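Local coordinates for protein putative retaining b-glycosidase (Saccharophagus degradans, PDB 5A95) that hydrolyses beta-glucans as a glycoside hydrolase family 5 beta-glucanase, probably by a retaining mechanism, acting on mixed-linkage (1,3-1,4) chains, at residues A253-Q258 with V287-L292; W232-S237 with D275-F280. The protein carries 1 engineered substitution. All coordinates share one frame; numbering follows the deposited sequence. Where two conformers were deposited one is given.

Interaction 1. Residues A253-Q258 with V287-L292. Engineered in segment 287-292: Q291 (natural residue Glu). With BGC (beta-D-glucopyranose), chain D.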
# COMPACT_ATOMS: atom_id res chain seq x y z
N ALA A 253 -17.88 1.80 -22.36
CA ALA A 253 -17.07 1.67 -23.56
C ALA A 253 -16.62 3.06 -23.96
O ALA A 253 -17.35 4.03 -23.82
CB ALA A 253 -17.87 1.05 -24.69
N HIS A 254 -15.39 3.14 -24.50
CA HIS A 254 -14.80 4.40 -24.96
C HIS A 254 -14.44 4.30 -26.43
O HIS A 254 -13.25 4.14 -26.80
CB HIS A 254 -13.58 4.76 -24.12
CG HIS A 254 -13.92 5.19 -22.72
ND1 HIS A 254 -12.97 5.62 -21.83
CD2 HIS A 254 -15.11 5.28 -22.08
CE1 HIS A 254 -13.55 5.94 -20.69
NE2 HIS A 254 -14.85 5.78 -20.83
N PRO A 255 -15.45 4.33 -27.29
CA PRO A 255 -15.20 4.04 -28.69
C PRO A 255 -14.74 5.27 -29.49
O PRO A 255 -15.44 5.78 -30.39
CB PRO A 255 -16.56 3.57 -29.16
CG PRO A 255 -17.53 4.41 -28.36
CD PRO A 255 -16.89 4.50 -27.01
N TYR A 256 -13.53 5.74 -29.21
CA TYR A 256 -12.93 6.78 -30.02
C TYR A 256 -12.73 6.28 -31.47
O TYR A 256 -12.65 5.07 -31.71
CB TYR A 256 -11.65 7.23 -29.36
CG TYR A 256 -11.84 8.16 -28.18
CD1 TYR A 256 -12.47 9.38 -28.33
CD2 TYR A 256 -11.29 7.86 -26.94
CE1 TYR A 256 -12.59 10.26 -27.27
CE2 TYR A 256 -11.38 8.75 -25.89
CZ TYR A 256 -12.05 9.94 -26.05
OH TYR A 256 -12.13 10.81 -24.98
N PRO A 257 -12.60 7.23 -32.42
CA PRO A 257 -12.66 6.83 -33.82
C PRO A 257 -11.62 5.86 -34.33
O PRO A 257 -11.90 5.05 -35.22
CB PRO A 257 -12.55 8.17 -34.60
CG PRO A 257 -12.04 9.17 -33.61
CD PRO A 257 -12.61 8.70 -32.29
N GLN A 258 -10.41 5.91 -33.75
CA GLN A 258 -9.29 5.09 -34.22
C GLN A 258 -9.09 3.83 -33.38
O GLN A 258 -8.16 3.08 -33.63
CB GLN A 258 -8.00 5.89 -34.32
CG GLN A 258 -8.13 7.08 -35.27
CD GLN A 258 -6.93 7.97 -35.21
OE1 GLN A 258 -6.70 8.67 -34.21
NE2 GLN A 258 -6.15 7.97 -36.27
N VAL A 287 -25.26 -0.12 -21.48
CA VAL A 287 -23.92 0.36 -21.80
C VAL A 287 -23.93 1.87 -21.87
O VAL A 287 -24.85 2.48 -22.42
CB VAL A 287 -23.46 -0.23 -23.15
CG1 VAL A 287 -22.16 0.39 -23.66
CG2 VAL A 287 -23.32 -1.72 -23.02
N ILE A 288 -22.90 2.48 -21.28
CA ILE A 288 -22.69 3.90 -21.43
C ILE A 288 -21.33 4.14 -22.08
O ILE A 288 -20.28 3.71 -21.58
CB ILE A 288 -22.77 4.73 -20.12
CG1 ILE A 288 -23.94 4.31 -19.24
CG2 ILE A 288 -22.80 6.22 -20.42
CD1 ILE A 288 -24.01 5.03 -17.89
N ALA A 289 -21.37 4.81 -23.24
CA ALA A 289 -20.15 5.24 -23.89
C ALA A 289 -19.70 6.52 -23.20
O ALA A 289 -20.06 7.63 -23.63
CB ALA A 289 -20.40 5.42 -25.38
N THR A 290 -18.96 6.38 -22.09
CA THR A 290 -18.67 7.53 -21.26
C THR A 290 -17.57 8.46 -21.76
O THR A 290 -17.39 9.54 -21.20
CB THR A 290 -18.40 7.13 -19.81
OG1 THR A 290 -17.46 6.05 -19.79
CG2 THR A 290 -19.66 6.75 -19.08
N GLN A 291 -16.88 8.04 -22.81
CA GLN A 291 -16.02 8.92 -23.61
C GLN A 291 -16.14 8.49 -25.04
O GLN A 291 -16.13 7.30 -25.37
CB GLN A 291 -14.56 8.89 -23.19
CG GLN A 291 -14.38 9.43 -21.80
CD GLN A 291 -12.96 9.58 -21.33
OE1 GLN A 291 -12.72 9.65 -20.13
NE2 GLN A 291 -12.04 9.74 -22.24
N LEU A 292 -16.27 9.49 -25.90
CA LEU A 292 -16.29 9.37 -27.35
C LEU A 292 -16.07 10.77 -27.89
O LEU A 292 -16.25 11.75 -27.18
CB LEU A 292 -17.59 8.75 -27.87
CG LEU A 292 -18.85 9.60 -27.80
CD1 LEU A 292 -19.89 9.16 -28.82
CD2 LEU A 292 -19.46 9.58 -26.40
C2 BGC D . -8.45 10.00 -21.32
C3 BGC D . -8.70 11.50 -21.23
C4 BGC D . -7.95 12.21 -22.37
C5 BGC D . -8.35 11.60 -23.70
C6 BGC D . -7.67 12.27 -24.87
C1 BGC D . -8.56 9.43 -22.73
O1 BGC D . -7.87 8.21 -22.88
O2 BGC D . -9.34 9.30 -20.38
O3 BGC D . -8.31 11.94 -19.89
O4 BGC D . -8.13 13.63 -22.45
O5 BGC D . -7.91 10.25 -23.67
O6 BGC D . -7.99 11.46 -26.00
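Q291, an engineered replacement for the natural Glu, lies along one face of the H254 imidazole. Its CB sits 3.7 Å from the centroid of the H254 ring, only 6° off the ring normal, which makes a CH-pi contact over the middle of the ring. With CG anti to the carbonyl carbon (chi1 -65°) and the chain extended beyond it, the side chain runs on over the rim. CG stands near CE1 and NE2 of H254, and CD of Q291 lies 3.7 Å from CE1 of H254, the amide stacked almost flat on the imidazole. At the tip the two amide atoms part company. NE2 of Q291 donates to OH of Y256 at 2.9 Å, with the phenol oxygen somewhat tilted from the amide plane, and makes a weak, longer bond to O2 of the glucose at 3.3 Å. OE1 of Q291 accepts from R103.

The imidazole is fixed at both nitrogens. NE2 of H254 donates to OG1 of T290 at 2.8 Å, the oxygen lying in the ring plane, while ND1 is bonded to E189, which also binds the sugar. T290 OG1 is in turn bonded to E185. Just past strand 250-252, which runs parallel to 287-289, A253 N donates to I288 O at 3.2 Å. Further along, CA of H254 approaches O of Q291 at 3.2 Å in a CA-H...O contact; this is notable because that buried carbonyl has no conventional partner.

The arrangement is the sugar-binding end of a (beta/alpha)8 barrel, where strands 250-252 and 287-289 run out into loops. Position 291, just past the seventh barrel strand, is consistent with the nucleophile site of family 5 glycosidases.

Interaction 2. Residues W232-S237 with D275-F280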
# COMPACT_ATOMS: atom_id res chain seq x y z
N TRP A 232 -8.07 0.55 -22.57
CA TRP A 232 -8.64 1.85 -22.25
C TRP A 232 -10.17 1.84 -22.34
O TRP A 232 -10.79 2.65 -23.04
CB TRP A 232 -8.06 2.97 -23.12
CG TRP A 232 -6.60 3.31 -22.90
CD1 TRP A 232 -6.14 4.37 -22.17
CD2 TRP A 232 -5.45 2.65 -23.43
NE1 TRP A 232 -4.77 4.42 -22.22
CE2 TRP A 232 -4.31 3.39 -22.99
CE3 TRP A 232 -5.26 1.56 -24.27
CZ2 TRP A 232 -3.01 3.03 -23.32
CZ3 TRP A 232 -3.96 1.20 -24.58
CH2 TRP A 232 -2.85 1.93 -24.11
N ALA A 233 -10.78 0.91 -21.61
CA ALA A 233 -12.24 0.79 -21.55
C ALA A 233 -12.83 0.58 -22.93
O ALA A 233 -13.85 1.13 -23.26
CB ALA A 233 -12.87 2.01 -20.86
N TYR A 234 -12.23 -0.30 -23.71
CA TYR A 234 -12.70 -0.60 -25.04
C TYR A 234 -13.19 -2.03 -25.23
O TYR A 234 -14.16 -2.25 -25.94
CB TYR A 234 -11.66 -0.20 -26.11
CG TYR A 234 -12.23 -0.28 -27.48
CD1 TYR A 234 -13.15 0.65 -27.94
CD2 TYR A 234 -11.86 -1.31 -28.33
CE1 TYR A 234 -13.72 0.53 -29.18
CE2 TYR A 234 -12.42 -1.42 -29.61
CZ TYR A 234 -13.37 -0.48 -30.02
OH TYR A 234 -13.98 -0.58 -31.26
N ASP A 235 -12.57 -2.99 -24.57
CA ASP A 235 -12.88 -4.41 -24.82
C ASP A 235 -13.75 -5.00 -23.71
O ASP A 235 -13.26 -5.31 -22.61
CB ASP A 235 -11.58 -5.22 -24.98
CG ASP A 235 -11.84 -6.68 -25.34
OD1 ASP A 235 -12.99 -7.03 -25.67
OD2 ASP A 235 -10.87 -7.46 -25.32
N LEU A 236 -15.03 -5.16 -24.00
CA LEU A 236 -15.97 -5.80 -23.08
C LEU A 236 -16.13 -7.30 -23.36
O LEU A 236 -16.80 -7.98 -22.62
CB LEU A 236 -17.33 -5.12 -23.17
CG LEU A 236 -17.43 -3.73 -22.60
CD1 LEU A 236 -18.81 -3.16 -22.82
CD2 LEU A 236 -17.06 -3.71 -21.11
N SER A 237 -15.48 -7.82 -24.40
CA SER A 237 -15.72 -9.21 -24.77
C SER A 237 -15.55 -10.25 -23.66
O SER A 237 -16.27 -11.23 -23.66
CB SER A 237 -14.94 -9.59 -26.03
OG SER A 237 -13.55 -9.57 -25.83
N ASP A 275 -19.37 -3.77 -32.70
CA ASP A 275 -20.20 -4.76 -32.06
C ASP A 275 -19.36 -5.88 -31.46
O ASP A 275 -19.67 -6.38 -30.37
CB ASP A 275 -21.27 -5.29 -33.02
CG ASP A 275 -22.53 -5.69 -32.30
OD1 ASP A 275 -23.42 -4.85 -32.09
OD2 ASP A 275 -22.59 -6.86 -31.93
N GLU A 276 -18.26 -6.25 -32.13
CA GLU A 276 -17.42 -7.33 -31.64
C GLU A 276 -16.79 -7.03 -30.29
O GLU A 276 -16.76 -7.89 -29.42
CB GLU A 276 -16.31 -7.63 -32.67
CG GLU A 276 -16.83 -8.37 -33.89
CD GLU A 276 -15.77 -8.63 -34.95
OE1 GLU A 276 -14.60 -8.25 -34.78
OE2 GLU A 276 -16.14 -9.26 -35.97
N LYS A 277 -16.25 -5.83 -30.15
CA LYS A 277 -15.49 -5.51 -28.95
C LYS A 277 -16.33 -5.00 -27.81
O LYS A 277 -16.00 -5.26 -26.66
CB LYS A 277 -14.32 -4.55 -29.28
CG LYS A 277 -13.10 -5.22 -29.92
CD LYS A 277 -12.34 -6.06 -28.90
CE LYS A 277 -11.14 -6.76 -29.54
NZ LYS A 277 -10.42 -7.64 -28.58
N TRP A 278 -17.41 -4.27 -28.10
CA TRP A 278 -18.19 -3.68 -27.00
C TRP A 278 -19.69 -3.63 -27.22
O TRP A 278 -20.44 -3.74 -26.26
CB TRP A 278 -17.65 -2.30 -26.61
CG TRP A 278 -17.69 -1.29 -27.74
CD1 TRP A 278 -16.75 -1.09 -28.73
CD2 TRP A 278 -18.75 -0.37 -28.02
NE1 TRP A 278 -17.17 -0.11 -29.59
CE2 TRP A 278 -18.40 0.35 -29.19
CE3 TRP A 278 -19.97 -0.08 -27.40
CZ2 TRP A 278 -19.21 1.35 -29.71
CZ3 TRP A 278 -20.76 0.92 -27.92
CH2 TRP A 278 -20.40 1.60 -29.07
N GLY A 279 -20.13 -3.36 -28.44
CA GLY A 279 -21.54 -3.13 -28.66
C GLY A 279 -22.44 -4.31 -28.35
O GLY A 279 -23.58 -4.11 -27.95
N PHE A 280 -21.93 -5.53 -28.50
CA PHE A 280 -22.69 -6.71 -28.19
C PHE A 280 -23.19 -6.65 -26.75
O PHE A 280 -24.23 -7.23 -26.42
CB PHE A 280 -21.85 -8.00 -28.38
CG PHE A 280 -20.88 -8.19 -27.26
CD1 PHE A 280 -19.63 -7.54 -27.28
CD2 PHE A 280 -21.26 -8.87 -26.10
CE1 PHE A 280 -18.80 -7.59 -26.18
CE2 PHE A 280 -20.46 -8.89 -25.01
CZ PHE A 280 -19.23 -8.26 -25.04
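N of L236 donates to O of K277 at 2.8 Å, the donor lying nearly in line with the carbonyl (C=O...N 165°), and so ties the loop 234-237 to the C-terminal part of helix 267-279, where F280 N bonds to D275 O in a wider pi-type turn.

D235 organises the polar side. Its CG is anti to the backbone N (chi1 -176°), which turns the carboxylate toward the following residues, within reach of S237. OD1 of D235 accepts from N of S237 at 2.9 Å, from above the carboxylate plane, forming an Asx turn, and its syn lone pair takes OG of S237 at 2.6 Å. OD2 of D235 faces NZ of K277 in a weak salt bridge of 3.3 Å. Replacing D235 by alanine removes the acceptor of both S237 bonds, which would probably loosen the turn and leave the S237 hydroxyl and the K277 ammonium without this mate.

K277 also serves the apolar side: its CB packs 3.7 Å from CE2 of Y234 before the chain bends toward D235. The edge of the W278 indole approaches the face of Y234 in an offset edge-to-face pair, with planes at 60°. CD1 of L236 packs 4.1 Å from CB of W278, and CZ of F280 meets O of L236 at its ring edge, 3.4 Å away. F280 is held besides by a cation-pi contact with K240.

The chemistry is therefore divided: Y234, L236 and W278 make a buried apolar side, while the single long salt bridge near the surface is likely to add less to the join than the short L236-K277 backbone bond, and the OD1 bonds stiffen the loop itself.

In the fold
The two contacts lie next to each other, their centres about 9 Å apart, and their segments alternate along the chain. W278 of interaction 2 forms much of the join: its CE3 packs 3.6 Å from CB of A253 and its CZ2 3.5 Å from CB of P255, in the same loop as H254 and Y256, which flank Q291. A probable hydrogen bond of 2.8 Å from H254 N to A233 O links the segments directly. Interaction 1 reaches the bound glucose through Q291, whereas in interaction 2 the Y234 side chain stays about 10 Å from a glucose. Interaction 2 is thus a neighbouring layer of packing, while interaction 1 belongs to the pocket itself.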